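Local coordinates for protein SmhB (Serratia marcescens, PDB 6ZZ5) that serves as the B component of the tripartite alpha-pore-forming toxin Smh, captured in its soluble form and probably helping to build the membrane pore, at residues A[127-141]-A[264-278]. Sequence-based numbering, arbitrary orientation. Where two conformers were deposited one is given.
Sequences IGSLNDKLIIDSNNY and YRGLQTQAQSAVTAA. With EDO (1,2-ethanediol), chain H.
Asn-131 lies in a hole formed by Gln-268, Ala-271, Gln-272 and Val-275 and uses both ends of its amide across the helix pair. Its OD1 accepts a nearly straight hydrogen bond from Gln-268 NE2 (2.9 Å), the two amide planes turned only modestly against each other. Its ND2 donates a hydrogen bond to Gln-272 OE1 at 2.8 Å, meeting that oxygen from above the carbonyl plane. The two hydrogen bonds together fix the amide's rotation. Gln-268 reaches Asn-131 because its chain bends at chi2 (-91°), which also lays its amide against Ile-135 CG1; a water donating to both Gln-268 OE1 and Ser-138 OG adds a further bridge.

Apolar packing flanks this polar cluster. Ile-127 settles among Ala-271, Ala-274, Val-275 and Ala-278, its CG1 3.6 Å from Ala-274 CB. Leu-134 splits its branches, CD1 against Ala-271 CB and CD2 against Leu-267 CD2, while CD2 also meets the edge of the Tyr-264 ring.

Over one face of that ring stands Ser-138 CA, a CH-pi contact 4.1 Å from the centroid. Asp-137 CB comes within 3.2 Å of Tyr-264 OH, whereas its carboxylate is hydrogen-bonded to His-60 of helix 44-92.

Segments 127-141 of helix 99-151 and 264-278 of helix 252-300 thus run antiparallel, their axes closing to 8.9 Å with their directions 155° apart, with knobs-into-holes packing characteristic of the long helical bundle of HBL-family toxins.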
# COMPACT_ATOMS: atom_id res chain seq x y z
N ILE A 127 2.26 -1.94 -11.60
CA ILE A 127 1.44 -2.50 -10.48
C ILE A 127 0.22 -3.24 -11.07
O ILE A 127 -0.17 -4.26 -10.48
CB ILE A 127 1.09 -1.45 -9.38
CG1 ILE A 127 0.52 -2.09 -8.11
CG2 ILE A 127 0.10 -0.40 -9.84
CD1 ILE A 127 1.28 -3.22 -7.54
N GLY A 128 -0.34 -2.77 -12.18
CA GLY A 128 -1.41 -3.44 -12.94
C GLY A 128 -0.98 -4.85 -13.36
O GLY A 128 -1.76 -5.81 -13.17
N SER A 129 0.23 -5.01 -13.85
CA SER A 129 0.76 -6.33 -14.31
C SER A 129 0.92 -7.24 -13.09
O SER A 129 0.58 -8.42 -13.17
CB SER A 129 2.07 -6.20 -15.03
OG SER A 129 1.88 -5.57 -16.26
N LEU A 130 1.38 -6.68 -11.99
CA LEU A 130 1.62 -7.46 -10.75
C LEU A 130 0.27 -7.91 -10.19
O LEU A 130 0.14 -9.08 -9.84
CB LEU A 130 2.40 -6.64 -9.74
CG LEU A 130 2.52 -7.31 -8.36
CD1 LEU A 130 3.25 -8.66 -8.47
CD2 LEU A 130 3.15 -6.38 -7.34
N ASN A 131 -0.72 -7.02 -10.17
CA ASN A 131 -2.11 -7.33 -9.76
C ASN A 131 -2.62 -8.48 -10.61
O ASN A 131 -3.21 -9.41 -10.06
CB ASN A 131 -3.00 -6.09 -9.81
CG ASN A 131 -4.36 -6.33 -9.23
OD1 ASN A 131 -4.49 -6.95 -8.17
ND2 ASN A 131 -5.36 -5.76 -9.88
N ASP A 132 -2.44 -8.41 -11.92
CA ASP A 132 -2.95 -9.45 -12.85
C ASP A 132 -2.31 -10.79 -12.51
O ASP A 132 -3.06 -11.80 -12.37
CB ASP A 132 -2.73 -9.07 -14.33
CG ASP A 132 -3.57 -7.87 -14.73
OD1 ASP A 132 -4.52 -7.58 -14.01
OD2 ASP A 132 -3.23 -7.22 -15.77
N LYS A 133 -1.00 -10.85 -12.33
CA LYS A 133 -0.31 -12.12 -12.02
C LYS A 133 -0.82 -12.65 -10.66
O LYS A 133 -1.01 -13.86 -10.54
CB LYS A 133 1.19 -11.92 -11.94
CG LYS A 133 1.82 -11.56 -13.26
CD LYS A 133 3.32 -11.33 -13.12
CE LYS A 133 3.90 -10.60 -14.32
NZ LYS A 133 5.22 -11.15 -14.66
N LEU A 134 -1.06 -11.75 -9.69
CA LEU A 134 -1.51 -12.10 -8.33
C LEU A 134 -2.95 -12.65 -8.43
O LEU A 134 -3.28 -13.59 -7.67
CB LEU A 134 -1.40 -10.91 -7.38
CG LEU A 134 -0.01 -10.64 -6.82
CD1 LEU A 134 0.03 -9.26 -6.17
CD2 LEU A 134 0.41 -11.75 -5.83
N ILE A 135 -3.77 -12.12 -9.32
CA ILE A 135 -5.17 -12.60 -9.53
C ILE A 135 -5.06 -14.07 -9.98
O ILE A 135 -5.67 -14.96 -9.34
CB ILE A 135 -5.97 -11.73 -10.50
CG1 ILE A 135 -6.26 -10.37 -9.86
CG2 ILE A 135 -7.27 -12.43 -10.91
CD1 ILE A 135 -6.72 -9.32 -10.81
N ILE A 136 -4.21 -14.32 -10.98
CA ILE A 136 -4.11 -15.67 -11.59
C ILE A 136 -3.56 -16.58 -10.49
O ILE A 136 -4.16 -17.68 -10.21
CB ILE A 136 -3.24 -15.61 -12.85
CG1 ILE A 136 -3.91 -14.80 -13.97
CG2 ILE A 136 -2.88 -16.99 -13.37
CD1 ILE A 136 -2.91 -14.10 -14.89
N ASP A 137 -2.43 -16.19 -9.92
CA ASP A 137 -1.67 -17.12 -9.03
C ASP A 137 -2.51 -17.38 -7.77
O ASP A 137 -2.58 -18.53 -7.35
CB ASP A 137 -0.23 -16.67 -8.73
CG ASP A 137 0.74 -16.78 -9.90
OD1 ASP A 137 0.42 -17.45 -10.89
OD2 ASP A 137 1.76 -16.10 -9.85
N SER A 138 -3.12 -16.37 -7.14
CA SER A 138 -3.87 -16.57 -5.88
C SER A 138 -5.11 -17.42 -6.17
O SER A 138 -5.44 -18.27 -5.32
CB SER A 138 -4.24 -15.26 -5.19
OG SER A 138 -5.11 -14.52 -6.01
N ASN A 139 -5.72 -17.31 -7.36
CA ASN A 139 -6.91 -18.14 -7.68
C ASN A 139 -6.46 -19.60 -7.90
O ASN A 139 -7.13 -20.50 -7.38
CB ASN A 139 -7.77 -17.59 -8.81
CG ASN A 139 -8.66 -16.48 -8.28
OD1 ASN A 139 -9.76 -16.79 -7.79
ND2 ASN A 139 -8.24 -15.21 -8.40
N ASN A 140 -5.40 -19.82 -8.67
CA ASN A 140 -4.89 -21.20 -8.90
C ASN A 140 -4.48 -21.85 -7.56
O ASN A 140 -4.76 -23.02 -7.41
CB ASN A 140 -3.79 -21.25 -9.97
CG ASN A 140 -4.42 -21.21 -11.34
OD1 ASN A 140 -5.25 -22.06 -11.68
ND2 ASN A 140 -4.09 -20.23 -12.14
N TYR A 141 -3.90 -21.09 -6.64
CA TYR A 141 -3.46 -21.57 -5.30
C TYR A 141 -4.66 -22.22 -4.60
O TYR A 141 -4.47 -23.27 -3.97
CB TYR A 141 -2.82 -20.49 -4.44
CG TYR A 141 -2.49 -21.00 -3.05
CD1 TYR A 141 -1.28 -21.60 -2.78
CD2 TYR A 141 -3.47 -21.04 -2.07
CE1 TYR A 141 -1.03 -22.18 -1.54
CE2 TYR A 141 -3.25 -21.62 -0.83
CZ TYR A 141 -2.02 -22.20 -0.57
OH TYR A 141 -1.75 -22.74 0.66
N TYR A 264 -2.41 -15.11 0.32
CA TYR A 264 -2.11 -14.94 -1.11
C TYR A 264 -3.20 -14.04 -1.71
O TYR A 264 -2.88 -13.07 -2.45
CB TYR A 264 -1.97 -16.31 -1.77
CG TYR A 264 -1.05 -16.43 -2.96
CD1 TYR A 264 -0.66 -15.34 -3.71
CD2 TYR A 264 -0.55 -17.66 -3.32
CE1 TYR A 264 0.19 -15.46 -4.78
CE2 TYR A 264 0.38 -17.79 -4.36
CZ TYR A 264 0.73 -16.69 -5.10
OH TYR A 264 1.62 -16.79 -6.12
N ARG A 265 -4.46 -14.33 -1.40
CA ARG A 265 -5.60 -13.49 -1.88
C ARG A 265 -5.47 -12.08 -1.31
O ARG A 265 -5.71 -11.16 -2.04
CB ARG A 265 -6.95 -14.17 -1.61
CG ARG A 265 -7.14 -15.28 -2.65
CD ARG A 265 -8.49 -16.04 -2.66
NE ARG A 265 -8.55 -16.78 -1.41
CZ ARG A 265 -9.21 -16.42 -0.31
NH1 ARG A 265 -9.89 -15.28 -0.32
NH2 ARG A 265 -9.17 -17.20 0.76
N GLY A 266 -5.09 -11.96 -0.03
CA GLY A 266 -4.93 -10.66 0.66
C GLY A 266 -3.82 -9.84 0.02
O GLY A 266 -3.97 -8.58 -0.10
N LEU A 267 -2.76 -10.51 -0.47
CA LEU A 267 -1.66 -9.81 -1.18
C LEU A 267 -2.23 -9.26 -2.51
O LEU A 267 -1.97 -8.07 -2.83
CB LEU A 267 -0.49 -10.75 -1.43
CG LEU A 267 0.67 -10.16 -2.21
CD1 LEU A 267 1.23 -8.91 -1.54
CD2 LEU A 267 1.73 -11.21 -2.43
N GLN A 268 -3.07 -10.02 -3.19
CA GLN A 268 -3.77 -9.54 -4.40
C GLN A 268 -4.68 -8.34 -4.07
O GLN A 268 -4.63 -7.33 -4.79
CB GLN A 268 -4.53 -10.64 -5.12
CG GLN A 268 -5.06 -10.12 -6.46
CD GLN A 268 -6.46 -9.55 -6.32
OE1 GLN A 268 -7.28 -10.18 -5.67
NE2 GLN A 268 -6.72 -8.43 -6.96
N THR A 269 -5.40 -8.41 -2.97
CA THR A 269 -6.29 -7.30 -2.50
C THR A 269 -5.46 -6.02 -2.34
O THR A 269 -5.88 -4.95 -2.85
CB THR A 269 -7.06 -7.64 -1.22
OG1 THR A 269 -7.84 -8.77 -1.60
CG2 THR A 269 -7.95 -6.52 -0.75
N GLN A 270 -4.30 -6.13 -1.69
CA GLN A 270 -3.41 -4.97 -1.50
C GLN A 270 -2.95 -4.45 -2.86
O GLN A 270 -2.88 -3.21 -3.06
CB GLN A 270 -2.23 -5.38 -0.63
CG GLN A 270 -2.64 -5.84 0.75
CD GLN A 270 -3.14 -4.62 1.47
OE1 GLN A 270 -2.49 -3.59 1.52
NE2 GLN A 270 -4.38 -4.68 1.86
N ALA A 271 -2.63 -5.33 -3.80
CA ALA A 271 -2.13 -4.92 -5.13
C ALA A 271 -3.25 -4.18 -5.88
O ALA A 271 -2.92 -3.20 -6.55
CB ALA A 271 -1.61 -6.10 -5.93
N GLN A 272 -4.49 -4.62 -5.73
CA GLN A 272 -5.65 -3.96 -6.37
C GLN A 272 -5.75 -2.51 -5.84
O GLN A 272 -5.94 -1.59 -6.63
CB GLN A 272 -6.92 -4.77 -6.21
CG GLN A 272 -8.13 -4.20 -6.97
CD GLN A 272 -8.01 -4.48 -8.46
OE1 GLN A 272 -8.00 -5.64 -8.87
NE2 GLN A 272 -7.83 -3.46 -9.24
N SER A 273 -5.63 -2.33 -4.54
CA SER A 273 -5.68 -1.00 -3.89
C SER A 273 -4.51 -0.15 -4.37
O SER A 273 -4.71 1.08 -4.60
CB SER A 273 -5.71 -1.07 -2.37
OG SER A 273 -6.84 -1.87 -1.99
N ALA A 274 -3.37 -0.76 -4.60
CA ALA A 274 -2.21 -0.03 -5.16
C ALA A 274 -2.50 0.40 -6.62
O ALA A 274 -2.11 1.53 -7.00
CB ALA A 274 -0.93 -0.82 -5.03
N VAL A 275 -3.19 -0.42 -7.41
CA VAL A 275 -3.61 -0.02 -8.80
C VAL A 275 -4.52 1.21 -8.71
O VAL A 275 -4.33 2.17 -9.54
CB VAL A 275 -4.33 -1.14 -9.59
CG1 VAL A 275 -4.88 -0.63 -10.92
CG2 VAL A 275 -3.43 -2.32 -9.80
N THR A 276 -5.55 1.14 -7.86
CA THR A 276 -6.50 2.26 -7.67
C THR A 276 -5.73 3.53 -7.32
O THR A 276 -5.94 4.55 -7.98
CB THR A 276 -7.58 1.94 -6.64
OG1 THR A 276 -8.22 0.76 -7.12
CG2 THR A 276 -8.59 3.04 -6.48
N ALA A 277 -4.88 3.49 -6.32
CA ALA A 277 -4.07 4.68 -5.91
C ALA A 277 -3.22 5.17 -7.08
O ALA A 277 -3.10 6.40 -7.29
CB ALA A 277 -3.25 4.38 -4.69
N ALA A 278 -2.59 4.27 -7.84
CA ALA A 278 -1.70 4.64 -8.95
C ALA A 278 -2.52 5.29 -10.09
O ALA A 278 -2.03 6.23 -10.71
CB ALA A 278 -0.88 3.47 -9.44
C1 EDO H . -9.16 0.61 -2.50
O1 EDO H . -8.64 1.93 -2.43
C2 EDO H . -10.00 0.42 -3.70
O2 EDO H . -9.51 -0.55 -4.60
O HOH W 1 -7.36 -13.05 -5.78